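Local coordinates for phosphinothricin N-acetyltransferase (Brucella ovis, PDB 5DWM), which probably transfers an acetyl group from acetyl-CoA, which it binds, to an amine acceptor such as phosphinothricin, as a member of the GNAT acetyltransferase family, at residues A[58-63]-A[77-82]; A[85-90]-A[182-187]. All blocks are in the same frame, centred on the assembly; numbering follows the deposited sequence. Where two conformers were deposited one is given.

Interaction 1 (A[58-63]-A[77-82]). Unlike the reference sequence in segment 58-63: Gly-59 (reference Ser).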
loop_
_atom_site.group_PDB
_atom_site.type_symbol
_atom_site.label_atom_id
_atom_site.label_comp_id
_atom_site.label_asym_id
_atom_site.label_seq_id
_atom_site.Cartn_x
_atom_site.Cartn_y
_atom_site.Cartn_z
ATOM N N GLN A 58 -8.271 -16.668 0.044
ATOM C CA GLN A 58 -7.035 -16.406 0.774
ATOM C C GLN A 58 -7.140 -16.761 2.250
ATOM O O GLN A 58 -6.106 -16.876 2.920
ATOM C CB GLN A 58 -6.643 -14.935 0.640
ATOM C CG GLN A 58 -6.170 -14.530 -0.739
ATOM C CD GLN A 58 -5.953 -13.038 -0.841
ATOM O OE1 GLN A 58 -6.882 -12.253 -0.655
ATOM N NE2 GLN A 58 -4.722 -12.636 -1.118
ATOM N N GLY A 59 -8.348 -16.944 2.768
ATOM C CA GLY A 59 -8.554 -17.286 4.159
ATOM C C GLY A 59 -8.987 -16.153 5.066
ATOM O O GLY A 59 -9.056 -16.355 6.286
ATOM N N PHE A 60 -9.299 -14.980 4.514
ATOM C CA PHE A 60 -9.607 -13.819 5.331
ATOM C C PHE A 60 -11.073 -13.821 5.749
ATOM O O PHE A 60 -11.939 -14.281 4.999
ATOM C CB PHE A 60 -9.317 -12.537 4.555
ATOM C CG PHE A 60 -7.848 -12.228 4.430
ATOM C CD1 PHE A 60 -7.129 -11.802 5.532
ATOM C CD2 PHE A 60 -7.188 -12.362 3.218
ATOM C CE1 PHE A 60 -5.768 -11.528 5.438
ATOM C CE2 PHE A 60 -5.821 -12.082 3.111
ATOM C CZ PHE A 60 -5.117 -11.662 4.228
ATOM N N PRO A 61 -11.370 -13.299 6.934
ATOM C CA PRO A 61 -12.762 -13.206 7.377
ATOM C C PRO A 61 -13.496 -12.076 6.677
ATOM O O PRO A 61 -12.929 -11.023 6.368
ATOM C CB PRO A 61 -12.630 -12.897 8.872
ATOM C CG PRO A 61 -11.341 -12.181 8.984
ATOM C CD PRO A 61 -10.428 -12.836 7.970
ATOM N N ILE A 62 -14.782 -12.317 6.433
ATOM C CA ILE A 62 -15.684 -11.344 5.829
ATOM C C ILE A 62 -16.949 -11.360 6.664
ATOM O O ILE A 62 -17.586 -12.411 6.799
ATOM C CB ILE A 62 -16.019 -11.679 4.364
ATOM C CG1 ILE A 62 -14.754 -11.918 3.537
ATOM C CG2 ILE A 62 -16.836 -10.562 3.753
ATOM C CD1 ILE A 62 -15.044 -12.474 2.149
ATOM N N LEU A 63 -17.308 -10.206 7.219
ATOM C CA LEU A 63 -18.369 -10.106 8.205
ATOM C C LEU A 63 -19.447 -9.135 7.744
ATOM O O LEU A 63 -19.176 -8.169 7.026
ATOM C CB LEU A 63 -17.807 -9.607 9.531
ATOM C CG LEU A 63 -16.672 -10.428 10.131
ATOM C CD1 LEU A 63 -16.167 -9.721 11.374
ATOM C CD2 LEU A 63 -17.147 -11.842 10.457
ATOM N N ALA A 77 -10.947 -8.257 6.077
ATOM C CA ALA A 77 -9.512 -8.049 6.130
ATOM C C ALA A 77 -8.872 -8.626 4.879
ATOM O O ALA A 77 -9.444 -9.480 4.196
ATOM C CB ALA A 77 -8.910 -8.695 7.376
ATOM N N SER A 78 -7.688 -8.111 4.565
ATOM C CA SER A 78 -6.899 -8.562 3.422
ATOM C C SER A 78 -5.449 -8.172 3.686
ATOM O O SER A 78 -5.133 -7.563 4.708
ATOM C CB SER A 78 -7.422 -7.952 2.116
ATOM O OG SER A 78 -7.380 -6.533 2.172
ATOM N N TYR A 79 -4.562 -8.510 2.755
ATOM C CA TYR A 79 -3.179 -8.078 2.893
ATOM C C TYR A 79 -3.035 -6.603 2.545
ATOM O O TYR A 79 -3.714 -6.090 1.647
ATOM C CB TYR A 79 -2.242 -8.904 2.005
ATOM C CG TYR A 79 -2.059 -10.320 2.483
ATOM C CD1 TYR A 79 -1.487 -10.585 3.725
ATOM C CD2 TYR A 79 -2.454 -11.394 1.695
ATOM C CE1 TYR A 79 -1.330 -11.885 4.170
ATOM C CE2 TYR A 79 -2.305 -12.690 2.129
ATOM C CZ TYR A 79 -1.741 -12.933 3.364
ATOM O OH TYR A 79 -1.589 -14.228 3.784
ATOM N N PHE A 80 -2.144 -5.920 3.270
ATOM C CA PHE A 80 -1.664 -4.614 2.823
ATOM C C PHE A 80 -0.848 -4.764 1.544
ATOM O O PHE A 80 -1.146 -4.130 0.520
ATOM C CB PHE A 80 -0.832 -3.958 3.932
ATOM C CG PHE A 80 -0.053 -2.757 3.481
ATOM C CD1 PHE A 80 -0.695 -1.593 3.112
ATOM C CD2 PHE A 80 1.338 -2.800 3.420
ATOM C CE1 PHE A 80 0.037 -0.481 2.685
ATOM C CE2 PHE A 80 2.074 -1.706 2.997
ATOM C CZ PHE A 80 1.423 -0.542 2.629
ATOM N N ARG A 81 0.178 -5.612 1.594
ATOM C CA ARG A 81 0.973 -6.029 0.448
ATOM C C ARG A 81 1.291 -7.512 0.610
ATOM O O ARG A 81 1.250 -8.052 1.718
ATOM C CB ARG A 81 2.244 -5.179 0.339
ATOM C CG ARG A 81 1.906 -3.769 -0.089
ATOM C CD ARG A 81 3.100 -2.898 -0.379
ATOM N NE ARG A 81 2.642 -1.712 -1.090
ATOM C CZ ARG A 81 3.439 -0.786 -1.610
ATOM N NH1 ARG A 81 4.752 -0.899 -1.482
ATOM N NH2 ARG A 81 2.917 0.254 -2.248
ATOM N N VAL A 82 1.608 -8.179 -0.505
ATOM C CA VAL A 82 1.598 -9.643 -0.528
ATOM C C VAL A 82 2.968 -10.302 -0.373
ATOM O O VAL A 82 3.030 -11.532 -0.220
ATOM C CB VAL A 82 0.867 -10.203 -1.765
ATOM C CG1 VAL A 82 -0.590 -9.706 -1.797
ATOM C CG2 VAL A 82 1.622 -9.826 -3.028
HETATM O O HOH W 1 -5.364 -9.774 0.245
HETATM O O HOH W 2 -3.531 -16.060 2.315
#
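Gln-58 and Tyr-79 meet at the open end of the beta hairpin 62-67/70-79 of the GNAT fold, where the chain leaving helix 45-58 runs roughly antiparallel to 77-79 before strand pairing is established. The amide of Gln-58 lies at the rim of the tyrosine ring, with NE2 3.8 Å from Tyr-79 CD2 and the two planes steeply inclined. Two waters bridge Gln-58 to Tyr-79: one donates to the side-chain OE1 and accepts from Tyr-79 N, the other donates to the backbone Gln-58 O and to Tyr-79 OH.

Gly-59 ends the helix in a Schellman motif; its phi of 102° is easily adopted without a side chain, and it turns the chain so that Phe-60 faces the hairpin. Phe-60 dominates the contact. With CG anti to its carbonyl carbon (chi1 -75°), the ring lies flat over the backbone of the neighbouring strand, and Ser-78 CA stands 3.5 Å from the ring centroid, almost on the ring normal, in a CH-pi contact. The far edge of the same ring points into the face of Tyr-79, a T-shaped pair with planes at 83° and Phe-60 CZ centred over the tyrosine. The root of the side chain presses on Ala-77, whose buried O finds no polar partner and sits 3.1 Å from Phe-60 CB.

Pro-61 suits the entry to strand 62-67 because its ring favours the extended backbone found here; the ring packs on helix 105-119, while Pro-61 O accepts a weak hydrogen bond from Ala-77 N at 3.4 Å.

Interaction 2 (A[85-90]-A[182-187])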
loop_
_atom_site.group_PDB
_atom_site.type_symbol
_atom_site.label_atom_id
_atom_site.label_comp_id
_atom_site.label_asym_id
_atom_site.label_seq_id
_atom_site.Cartn_x
_atom_site.Cartn_y
_atom_site.Cartn_z
ATOM N N ALA A 85 7.519 -11.159 3.746
ATOM C CA ALA A 85 7.802 -10.541 5.040
ATOM C C ALA A 85 6.592 -9.809 5.612
ATOM O O ALA A 85 6.540 -9.590 6.826
ATOM C CB ALA A 85 9.007 -9.597 4.948
ATOM N N TYR A 86 5.615 -9.443 4.774
ATOM C CA TYR A 86 4.398 -8.747 5.192
ATOM C C TYR A 86 3.307 -9.682 5.721
ATOM O O TYR A 86 2.213 -9.202 6.040
ATOM C CB TYR A 86 3.783 -8.001 4.003
ATOM C CG TYR A 86 4.425 -6.694 3.570
ATOM C CD1 TYR A 86 4.428 -5.581 4.407
ATOM C CD2 TYR A 86 4.959 -6.548 2.290
ATOM C CE1 TYR A 86 4.968 -4.367 3.991
ATOM C CE2 TYR A 86 5.502 -5.336 1.868
ATOM C CZ TYR A 86 5.505 -4.248 2.720
ATOM O OH TYR A 86 6.034 -3.041 2.286
ATOM N N ARG A 87 3.548 -10.995 5.803
ATOM C CA ARG A 87 2.453 -11.944 6.028
ATOM C C ARG A 87 1.838 -11.881 7.422
ATOM O O ARG A 87 0.822 -12.545 7.640
ATOM C CB ARG A 87 2.870 -13.385 5.684
ATOM C CG ARG A 87 2.904 -13.672 4.187
ATOM C CD ARG A 87 3.303 -15.114 3.879
ATOM N NE ARG A 87 2.334 -16.098 4.365
ATOM C CZ ARG A 87 1.260 -16.492 3.685
ATOM N NH1 ARG A 87 1.004 -15.977 2.485
ATOM N NH2 ARG A 87 0.438 -17.395 4.206
ATOM N N TRP A 88 2.415 -11.129 8.361
ATOM C CA TRP A 88 1.806 -10.922 9.670
ATOM C C TRP A 88 1.056 -9.596 9.766
ATOM O O TRP A 88 0.619 -9.219 10.856
ATOM C CB TRP A 88 2.857 -11.044 10.779
ATOM C CG TRP A 88 3.459 -12.425 10.905
ATOM C CD1 TRP A 88 3.051 -13.423 11.745
ATOM C CD2 TRP A 88 4.576 -12.950 10.174
ATOM N NE1 TRP A 88 3.848 -14.535 11.584
ATOM C CE2 TRP A 88 4.787 -14.272 10.621
ATOM C CE3 TRP A 88 5.416 -12.432 9.178
ATOM C CZ2 TRP A 88 5.806 -15.081 10.114
ATOM C CZ3 TRP A 88 6.430 -13.241 8.671
ATOM C CH2 TRP A 88 6.613 -14.550 9.139
ATOM N N LEU A 89 0.892 -8.895 8.648
ATOM C CA LEU A 89 0.246 -7.592 8.580
ATOM C C LEU A 89 -1.041 -7.751 7.778
ATOM O O LEU A 89 -1.007 -8.226 6.638
ATOM C CB LEU A 89 1.186 -6.590 7.897
ATOM C CG LEU A 89 0.591 -5.210 7.580
ATOM C CD1 LEU A 89 0.270 -4.480 8.877
ATOM C CD2 LEU A 89 1.560 -4.414 6.705
ATOM N N ALA A 90 -2.179 -7.407 8.386
ATOM C CA ALA A 90 -3.453 -7.381 7.685
ATOM C C ALA A 90 -3.987 -5.954 7.641
ATOM O O ALA A 90 -3.581 -5.097 8.426
ATOM C CB ALA A 90 -4.482 -8.303 8.353
ATOM N N GLY A 182 5.479 -16.844 15.078
ATOM C CA GLY A 182 5.430 -18.233 14.702
ATOM C C GLY A 182 5.278 -18.357 13.200
ATOM O O GLY A 182 5.614 -17.437 12.447
ATOM N N PRO A 183 4.763 -19.496 12.735
ATOM C CA PRO A 183 4.502 -19.652 11.300
ATOM C C PRO A 183 3.578 -18.554 10.805
ATOM O O PRO A 183 2.727 -18.049 11.540
ATOM C CB PRO A 183 3.823 -21.022 11.211
ATOM C CG PRO A 183 4.294 -21.750 12.424
ATOM C CD PRO A 183 4.424 -20.711 13.495
ATOM N N SER A 184 3.765 -18.172 9.549
ATOM C CA SER A 184 2.971 -17.082 9.011
ATOM C C SER A 184 1.497 -17.480 9.001
ATOM O O SER A 184 1.169 -18.656 8.796
ATOM C CB SER A 184 3.433 -16.718 7.598
ATOM O OG SER A 184 3.013 -17.682 6.652
ATOM N N PRO A 185 0.587 -16.544 9.262
ATOM C CA PRO A 185 -0.838 -16.876 9.213
ATOM C C PRO A 185 -1.235 -17.356 7.825
ATOM O O PRO A 185 -0.612 -17.006 6.818
ATOM C CB PRO A 185 -1.519 -15.544 9.550
ATOM C CG PRO A 185 -0.497 -14.780 10.316
ATOM C CD PRO A 185 0.822 -15.163 9.708
ATOM N N LEU A 186 -2.274 -18.183 7.783
ATOM C CA LEU A 186 -2.899 -18.610 6.531
ATOM C C LEU A 186 -1.973 -19.459 5.667
ATOM O O LEU A 186 -2.162 -19.540 4.449
ATOM C CB LEU A 186 -3.461 -17.425 5.731
ATOM C CG LEU A 186 -4.438 -16.507 6.467
ATOM C CD1 LEU A 186 -4.864 -15.355 5.574
ATOM C CD2 LEU A 186 -5.650 -17.289 6.949
ATOM N N SER A 187 -0.971 -20.090 6.270
ATOM C CA SER A 187 -0.047 -20.936 5.523
ATOM C C SER A 187 -0.358 -22.406 5.767
ATOM O O SER A 187 -0.242 -23.240 4.868
ATOM C CB SER A 187 1.408 -20.622 5.897
ATOM O OG SER A 187 1.654 -20.847 7.275
ATOM O OXT SER A 187 -0.740 -22.795 6.868
HETATM O O HOH W 3 -0.476 -14.471 6.193
HETATM O O HOH W 4 2.959 -16.008 14.269
#
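Arg-87 fastens the C-terminal tail by donating from NE to Ser-184 OG, a bond of 2.9 Å that is fairly straight (162°) and lies close to the guanidinium plane. Two beta turns are joined here: a type I turn, Tyr-86 to Leu-89, leading into strand 89-96 of the GNAT sheet, and a type II turn, Ser-184 to Ser-187, that ends the chain. The arginine chain runs out extended and then bends at chi3 (65°), which brings the guanidinium alongside the tail; NH2 thereby adds a weak, sharply bent bond to Pro-185 O.

That carbonyl is gripped a second time, by a water that donates 2.6 Å to Pro-185 O and also donates to Arg-87 O. The tail turn has its own internal tie, from Ser-187 OG to Ser-184 O at 2.7 Å. Pro-185 suits the second position of this turn because its ring fixes phi near -60°, whereas Leu-186 takes the positive phi required at the third.

Outward from the polar bonds, Trp-88 offers one indole face to the tail. Pro-185 CD rests over the five-membered ring, 3.8 Å from its centroid, and Ser-184 CB sits over the six-membered ring, so two CH-pi contacts share one surface. The broad aromatic thus covers both residues, while Trp-88 also packs on Phe-158 of the second subunit. At the far end another water accepts from Gly-182 N and, weakly, from Trp-88 NE1. Glycine fits before Pro-183, whose CD would crowd a beta carbon at these backbone angles; the glycine carbonyl meets the indole edge, with Gly-182 O 3.3 Å from Trp-88 CZ2.

Overall arrangement
Interactions 1 and 2 come one after the other along the chain: both segments of 58-63/77-82 precede those of 85-90/182-187, and their centres are 11 Å apart on the same side of the molecule. Strands 70-79 and 89-96, neighbours in the mixed sheet, carry one segment of each. The two contacts touch directly: Leu-186 CD1 of the tail packs 3.3 Å from Gln-58 O, and Arg-87 NH1 approaches Tyr-79 OH at 3.4 Å. The C-terminal tail therefore lies against both the end of helix 45-58 and the turn before strand 89-96. Both contacts also reach the second subunit, where Arg-81 forms a salt bridge with Glu-91 of that subunit, so this corner of the sheet belongs to the dimer interface.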